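Local coordinates for outer membrane protein YopM (Yersinia pestis, PDB 1G9U) that probably acts as a secreted effector that alters host cell physiology and promotes survival of the bacterium in host tissues, at residues N307-L312 and N327-L332; A344-L349 and V364-L369. All coordinates share one frame; numbering follows the deposited sequence.

Overall arrangement
Contacts 1 and 2 join loops of successive leucine-rich repeats near the C-terminal end of the modelled YopM solenoid. Contact 1 links the loops that follow strands 301-303 and 321-323; contact 2 links those that follow strands 341-343 and 361-363. The four strands are consecutive and parallel. Along the chain, contact 1 closes before contact 2 opens. The two centres lie about 11 Å apart, and the contacts meet directly: Asn347 OD1 of contact 2 accepts a hydrogen bond from the backbone N of Leu329 in contact 1. One bonding pattern thus runs on through four repeats, while contact 1 additionally carries calcium-mediated bonds to a second subunit of the cylindrical tetramer.

Contact 1 of 2, residues N307-L312 and N327-L332; sequences NEIRSL and NKLIEL. With CA (calcium ion), chain L.
Asn327 reaches back to Ile309 between two consecutive leucine-rich repeats, and its amide does the stitching expected of the inward-facing asparagine of this solenoid. With CG anti to the carbonyl carbon (chi1 -85°), OD1 accepts a hydrogen bond from Ile309 N at 2.8 Å, nearly straight (163°), and a weak, bent one from Asn307 N. ND2 donates to Val324 O of its own repeat and Ala304 O of the preceding one, so both ends of a buried amide are satisfied. The neighbouring donor, Lys328 N, goes to Ile309 O at 2.6 Å.

The Lys328 chain, bent at chi2 and chi4, brings NZ to the syn side of Glu308 OE2 (2.8 Å), 22° out of the carboxylate plane, in a salt bridge; NZ also donates to Asp266 O and Asn247 O of the second subunit. Glu308 OE1 and Asn307 O both bind the calcium ion, which four waters and Asp266 of that same subunit also coordinate; the ion thereby ties two subunits together. Leu329 CD1 meets Leu312 CD1 in the apolar interior. At the other end, a water donates to Glu331 O at 3.0 Å and weakly to Leu312 O.

Contact 2 of 2, residues A344-L349 and V364-L369; sequences ASFNHL and VEYNPL
Asn367 faces the 344-349 turn as the asparagine of one leucine-rich repeat commonly faces the repeat before it, and its side chain can be followed atom by atom. CB lies against Leu349 O at 3.5 Å. From there a chi1 of -83° sets CG next to the backbone of Asn347, and the amide then splits its two ends between the start and the end of the 344-349 turn. OD1 appears to accept a hydrogen bond from Leu349 N, although it sits too near a neighbour in the model for its place to be certain. ND2 is the firmer end: it donates to Ala344 O at 2.9 Å (161°), with the acceptor close to the plane of the amide, and weakly to Val364 O of its own repeat.

Ala344 O is gripped twice. Asn347 ND2 comes at it from the opposite face of the carbonyl plane, at 3.1 Å, while the OD1 of that residue serves Leu329. The main chains are joined directly where Phe346 N meets Glu365 O at 3.0 Å.

The side chains of Phe346 and Tyr366 lie side by side and point the same way, their ring planes at 23° and slid so far that they barely overlap; Tyr366 CB sits over a face of the Phe346 ring in a CH-pi contact. Pro368 CG lies 4.1 Å from the centroid of the His348 ring, above its centre. On the apolar side, Leu349 CD1 touches Val364 CG2 at 4.1 Å.

The chemistry implies a division of labour: asparagine amides supply partners to main-chain groups of the turn, most securely Ala344 O and probably Leu349 N, while the aromatic pair stacks at the exposed end and Leu349 and Val364 pack on the buried side.

Contact 1 of 2, residues N307-L312 and N327-L332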
loop_
_atom_site.group_PDB
_atom_site.type_symbol
_atom_site.label_atom_id
_atom_site.label_comp_id
_atom_site.label_asym_id
_atom_site.label_seq_id
_atom_site.Cartn_x
_atom_site.Cartn_y
_atom_site.Cartn_z
ATOM N N ASN A 307 -3.512 12.997 -15.682
ATOM C CA ASN A 307 -3.375 13.724 -16.928
ATOM C C ASN A 307 -2.657 15.038 -16.604
ATOM O O ASN A 307 -1.892 15.119 -15.631
ATOM C CB ASN A 307 -4.685 13.951 -17.664
ATOM C CG ASN A 307 -4.963 12.696 -18.501
ATOM O OD1 ASN A 307 -4.415 12.490 -19.592
ATOM N ND2 ASN A 307 -5.848 11.857 -17.966
ATOM N N GLU A 308 -2.863 16.072 -17.398
ATOM C CA GLU A 308 -2.218 17.345 -17.040
ATOM C C GLU A 308 -3.371 18.340 -16.993
ATOM O O GLU A 308 -3.275 19.424 -17.546
ATOM C CB GLU A 308 -1.222 17.783 -18.114
ATOM C CG GLU A 308 -0.258 18.864 -17.710
ATOM C CD GLU A 308 0.606 18.567 -16.509
ATOM O OE1 GLU A 308 0.503 17.543 -15.796
ATOM O OE2 GLU A 308 1.479 19.424 -16.258
ATOM N N ILE A 309 -4.514 17.923 -16.464
ATOM C CA ILE A 309 -5.662 18.821 -16.586
ATOM C C ILE A 309 -5.603 20.037 -15.671
ATOM O O ILE A 309 -5.261 19.941 -14.485
ATOM C CB ILE A 309 -6.910 17.965 -16.337
ATOM C CG1 ILE A 309 -7.003 16.886 -17.424
ATOM C CG2 ILE A 309 -8.167 18.798 -16.186
ATOM C CD1 ILE A 309 -8.246 16.003 -17.187
ATOM N N ARG A 310 -5.913 21.168 -16.298
ATOM C CA ARG A 310 -5.889 22.524 -15.742
ATOM C C ARG A 310 -7.275 23.013 -15.334
ATOM O O ARG A 310 -7.480 23.721 -14.363
ATOM C CB ARG A 310 -5.343 23.517 -16.769
ATOM C CG ARG A 310 -3.909 23.272 -17.254
ATOM C CD ARG A 310 -3.047 24.465 -16.894
ATOM N NE ARG A 310 -2.070 24.819 -17.920
ATOM C CZ ARG A 310 -1.630 26.075 -18.003
ATOM N NH1 ARG A 310 -2.114 26.946 -17.137
ATOM N NH2 ARG A 310 -0.745 26.366 -18.930
ATOM N N SER A 311 -8.256 22.576 -16.142
ATOM C CA SER A 311 -9.590 23.065 -15.874
ATOM C C SER A 311 -10.569 22.019 -16.413
ATOM O O SER A 311 -10.136 21.336 -17.322
ATOM C CB SER A 311 -9.842 24.387 -16.613
ATOM O OG SER A 311 -9.605 24.178 -18.018
ATOM N N LEU A 312 -11.720 22.021 -15.787
ATOM C CA LEU A 312 -12.909 21.237 -16.045
ATOM C C LEU A 312 -14.024 22.213 -16.327
ATOM O O LEU A 312 -14.337 23.160 -15.618
ATOM C CB LEU A 312 -13.298 20.298 -14.886
ATOM C CG LEU A 312 -12.243 19.172 -14.778
ATOM C CD1 LEU A 312 -12.485 18.145 -13.705
ATOM C CD2 LEU A 312 -12.173 18.540 -16.160
ATOM N N ASN A 327 -3.945 15.727 -11.036
ATOM C CA ASN A 327 -4.008 16.586 -12.219
ATOM C C ASN A 327 -3.452 17.961 -11.841
ATOM O O ASN A 327 -2.685 18.035 -10.894
ATOM C CB ASN A 327 -5.413 16.732 -12.822
ATOM C CG ASN A 327 -5.665 15.574 -13.771
ATOM O OD1 ASN A 327 -5.141 15.642 -14.892
ATOM N ND2 ASN A 327 -6.399 14.559 -13.278
ATOM N N LYS A 328 -3.815 19.028 -12.541
ATOM C CA LYS A 328 -3.227 20.306 -12.174
ATOM C C LYS A 328 -4.357 21.259 -11.864
ATOM O O LYS A 328 -4.290 22.421 -12.267
ATOM C CB LYS A 328 -2.395 20.846 -13.343
ATOM C CG LYS A 328 -1.212 19.912 -13.633
ATOM C CD LYS A 328 -0.200 19.962 -12.519
ATOM C CE LYS A 328 0.902 18.940 -12.480
ATOM N NZ LYS A 328 1.908 18.879 -13.589
ATOM N N LEU A 329 -5.398 20.723 -11.224
ATOM C CA LEU A 329 -6.523 21.633 -10.997
ATOM C C LEU A 329 -6.292 22.583 -9.820
ATOM O O LEU A 329 -5.672 22.141 -8.850
ATOM C CB LEU A 329 -7.810 20.824 -10.739
ATOM C CG LEU A 329 -8.267 20.096 -12.000
ATOM C CD1 LEU A 329 -9.193 18.955 -11.660
ATOM C CD2 LEU A 329 -8.934 21.056 -12.976
ATOM N N ILE A 330 -6.829 23.803 -9.931
ATOM C CA ILE A 330 -6.866 24.745 -8.813
ATOM C C ILE A 330 -8.329 25.044 -8.438
ATOM O O ILE A 330 -8.620 25.534 -7.346
ATOM C CB ILE A 330 -6.144 26.094 -8.984
ATOM C CG1 ILE A 330 -6.676 26.885 -10.172
ATOM C CG2 ILE A 330 -4.629 25.935 -9.073
ATOM C CD1 ILE A 330 -6.022 28.228 -10.367
ATOM N N GLU A 331 -9.262 24.706 -9.313
ATOM C CA GLU A 331 -10.680 24.853 -8.983
ATOM C C GLU A 331 -11.448 23.674 -9.564
ATOM O O GLU A 331 -11.073 23.214 -10.650
ATOM C CB GLU A 331 -11.151 26.169 -9.564
ATOM C CG GLU A 331 -12.223 26.938 -8.832
ATOM C CD GLU A 331 -12.672 28.127 -9.684
ATOM O OE1 GLU A 331 -13.756 28.690 -9.412
ATOM O OE2 GLU A 331 -11.944 28.477 -10.645
ATOM N N LEU A 332 -12.501 23.160 -8.942
ATOM C CA LEU A 332 -13.345 22.155 -9.595
ATOM C C LEU A 332 -14.569 22.864 -10.163
ATOM O O LEU A 332 -14.913 23.863 -9.520
ATOM C CB LEU A 332 -13.893 21.172 -8.574
ATOM C CG LEU A 332 -12.849 20.168 -8.094
ATOM C CD1 LEU A 332 -13.500 19.144 -7.188
ATOM C CD2 LEU A 332 -12.251 19.541 -9.351
HETATM CA CA CA L . 0.594 15.279 -15.160
HETATM O O HOH W 1 -12.319 24.403 -13.085
HETATM O O HOH W 2 0.996 13.036 -14.442
HETATM O O HOH W 3 2.603 15.013 -16.950
HETATM O O HOH W 4 0.600 14.187 -17.788
HETATM O O HOH W 5 -0.764 15.446 -13.154
#

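Contact 2 of 2, residues A344-L349 and V364-L369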
loop_
_atom_site.group_PDB
_atom_site.type_symbol
_atom_site.label_atom_id
_atom_site.label_comp_id
_atom_site.label_asym_id
_atom_site.label_seq_id
_atom_site.Cartn_x
_atom_site.Cartn_y
_atom_site.Cartn_z
ATOM N N ALA A 344 -10.323 13.497 -5.853
ATOM C CA ALA A 344 -9.669 14.693 -6.374
ATOM C C ALA A 344 -8.374 15.014 -5.625
ATOM O O ALA A 344 -7.858 16.129 -5.668
ATOM C CB ALA A 344 -10.602 15.868 -6.385
ATOM N N SER A 345 -7.907 13.913 -5.043
ATOM C CA SER A 345 -6.610 13.844 -4.412
ATOM C C SER A 345 -5.500 14.351 -5.329
ATOM O O SER A 345 -5.535 14.224 -6.563
ATOM C CB SER A 345 -6.365 12.362 -4.045
ATOM O OG SER A 345 -6.827 12.170 -2.722
ATOM N N PHE A 346 -4.440 14.893 -4.749
ATOM C CA PHE A 346 -3.281 15.432 -5.439
ATOM C C PHE A 346 -3.584 16.453 -6.521
ATOM O O PHE A 346 -3.220 16.321 -7.706
ATOM C CB PHE A 346 -2.391 14.342 -6.090
ATOM C CG PHE A 346 -1.949 13.327 -5.047
ATOM C CD1 PHE A 346 -0.819 13.531 -4.289
ATOM C CD2 PHE A 346 -2.733 12.198 -4.843
ATOM C CE1 PHE A 346 -0.447 12.587 -3.325
ATOM C CE2 PHE A 346 -2.369 11.285 -3.889
ATOM C CZ PHE A 346 -1.244 11.489 -3.109
ATOM N N ASN A 347 -4.230 17.529 -6.093
ATOM C CA ASN A 347 -4.378 18.630 -7.066
ATOM C C ASN A 347 -3.959 19.911 -6.337
ATOM O O ASN A 347 -3.363 19.847 -5.252
ATOM C CB ASN A 347 -5.800 18.729 -7.593
ATOM C CG ASN A 347 -6.029 17.824 -8.794
ATOM O OD1 ASN A 347 -5.546 18.119 -9.886
ATOM N ND2 ASN A 347 -6.747 16.742 -8.506
ATOM N N HIS A 348 -4.318 21.063 -6.888
ATOM C CA HIS A 348 -3.931 22.302 -6.208
ATOM C C HIS A 348 -5.184 22.955 -5.688
ATOM O O HIS A 348 -5.406 24.146 -5.861
ATOM C CB HIS A 348 -3.212 23.178 -7.256
ATOM C CG HIS A 348 -2.102 23.953 -6.600
ATOM N ND1 HIS A 348 -2.196 25.300 -6.288
ATOM C CD2 HIS A 348 -0.887 23.549 -6.159
ATOM C CE1 HIS A 348 -1.073 25.689 -5.710
ATOM N NE2 HIS A 348 -0.261 24.657 -5.627
ATOM N N LEU A 349 -6.150 22.213 -5.140
ATOM C CA LEU A 349 -7.380 22.984 -4.885
ATOM C C LEU A 349 -7.300 23.743 -3.575
ATOM O O LEU A 349 -6.876 23.135 -2.585
ATOM C CB LEU A 349 -8.601 22.062 -4.815
ATOM C CG LEU A 349 -8.856 21.082 -5.960
ATOM C CD1 LEU A 349 -9.621 19.867 -5.450
ATOM C CD2 LEU A 349 -9.667 21.768 -7.041
ATOM N N VAL A 364 -10.093 13.798 -0.898
ATOM C CA VAL A 364 -9.483 14.991 -1.468
ATOM C C VAL A 364 -8.208 15.362 -0.705
ATOM O O VAL A 364 -7.957 16.535 -0.492
ATOM C CB VAL A 364 -10.535 16.119 -1.512
ATOM C CG1 VAL A 364 -10.808 16.555 -0.099
ATOM C CG2 VAL A 364 -9.988 17.302 -2.287
ATOM N N GLU A 365 -7.413 14.378 -0.374
ATOM C CA GLU A 365 -6.140 14.291 0.303
ATOM C C GLU A 365 -5.077 14.946 -0.570
ATOM O O GLU A 365 -5.097 14.893 -1.798
ATOM C CB GLU A 365 -5.805 12.839 0.662
ATOM C CG GLU A 365 -6.807 11.848 0.059
ATOM C CD GLU A 365 -6.231 10.534 -0.413
ATOM O OE1 GLU A 365 -5.162 10.117 0.096
ATOM O OE2 GLU A 365 -6.825 9.849 -1.281
ATOM N N TYR A 366 -4.165 15.645 0.107
ATOM C CA TYR A 366 -3.106 16.386 -0.528
ATOM C C TYR A 366 -3.534 17.406 -1.567
ATOM O O TYR A 366 -3.106 17.299 -2.719
ATOM C CB TYR A 366 -2.118 15.423 -1.181
ATOM C CG TYR A 366 -1.566 14.402 -0.198
ATOM C CD1 TYR A 366 -0.663 14.762 0.792
ATOM C CD2 TYR A 366 -1.908 13.059 -0.287
ATOM C CE1 TYR A 366 -0.167 13.801 1.652
ATOM C CE2 TYR A 366 -1.439 12.084 0.561
ATOM C CZ TYR A 366 -0.554 12.482 1.544
ATOM O OH TYR A 366 -0.053 11.542 2.416
ATOM N N ASN A 367 -4.311 18.389 -1.157
ATOM C CA ASN A 367 -4.677 19.582 -1.900
ATOM C C ASN A 367 -4.401 20.711 -0.895
ATOM O O ASN A 367 -4.602 20.434 0.302
ATOM C CB ASN A 367 -6.144 19.698 -2.319
ATOM C CG ASN A 367 -6.383 18.914 -3.597
ATOM O OD1 ASN A 367 -6.223 19.459 -4.679
ATOM N ND2 ASN A 367 -6.754 17.651 -3.452
ATOM N N PRO A 368 -3.966 21.860 -1.374
ATOM C CA PRO A 368 -3.677 23.027 -0.491
ATOM C C PRO A 368 -4.963 23.622 0.047
ATOM O O PRO A 368 -5.419 24.745 -0.190
ATOM C CB PRO A 368 -3.001 23.958 -1.492
ATOM C CG PRO A 368 -3.569 23.581 -2.836
ATOM C CD PRO A 368 -3.679 22.091 -2.793
ATOM N N LEU A 369 -5.712 22.810 0.792
ATOM C CA LEU A 369 -7.087 23.149 1.129
ATOM C C LEU A 369 -7.226 24.220 2.190
ATOM O O LEU A 369 -6.797 24.086 3.334
ATOM C CB LEU A 369 -7.780 21.862 1.589
ATOM C CG LEU A 369 -9.119 21.488 0.983
ATOM C CD1 LEU A 369 -9.123 21.613 -0.524
ATOM C CD2 LEU A 369 -9.420 20.058 1.396
#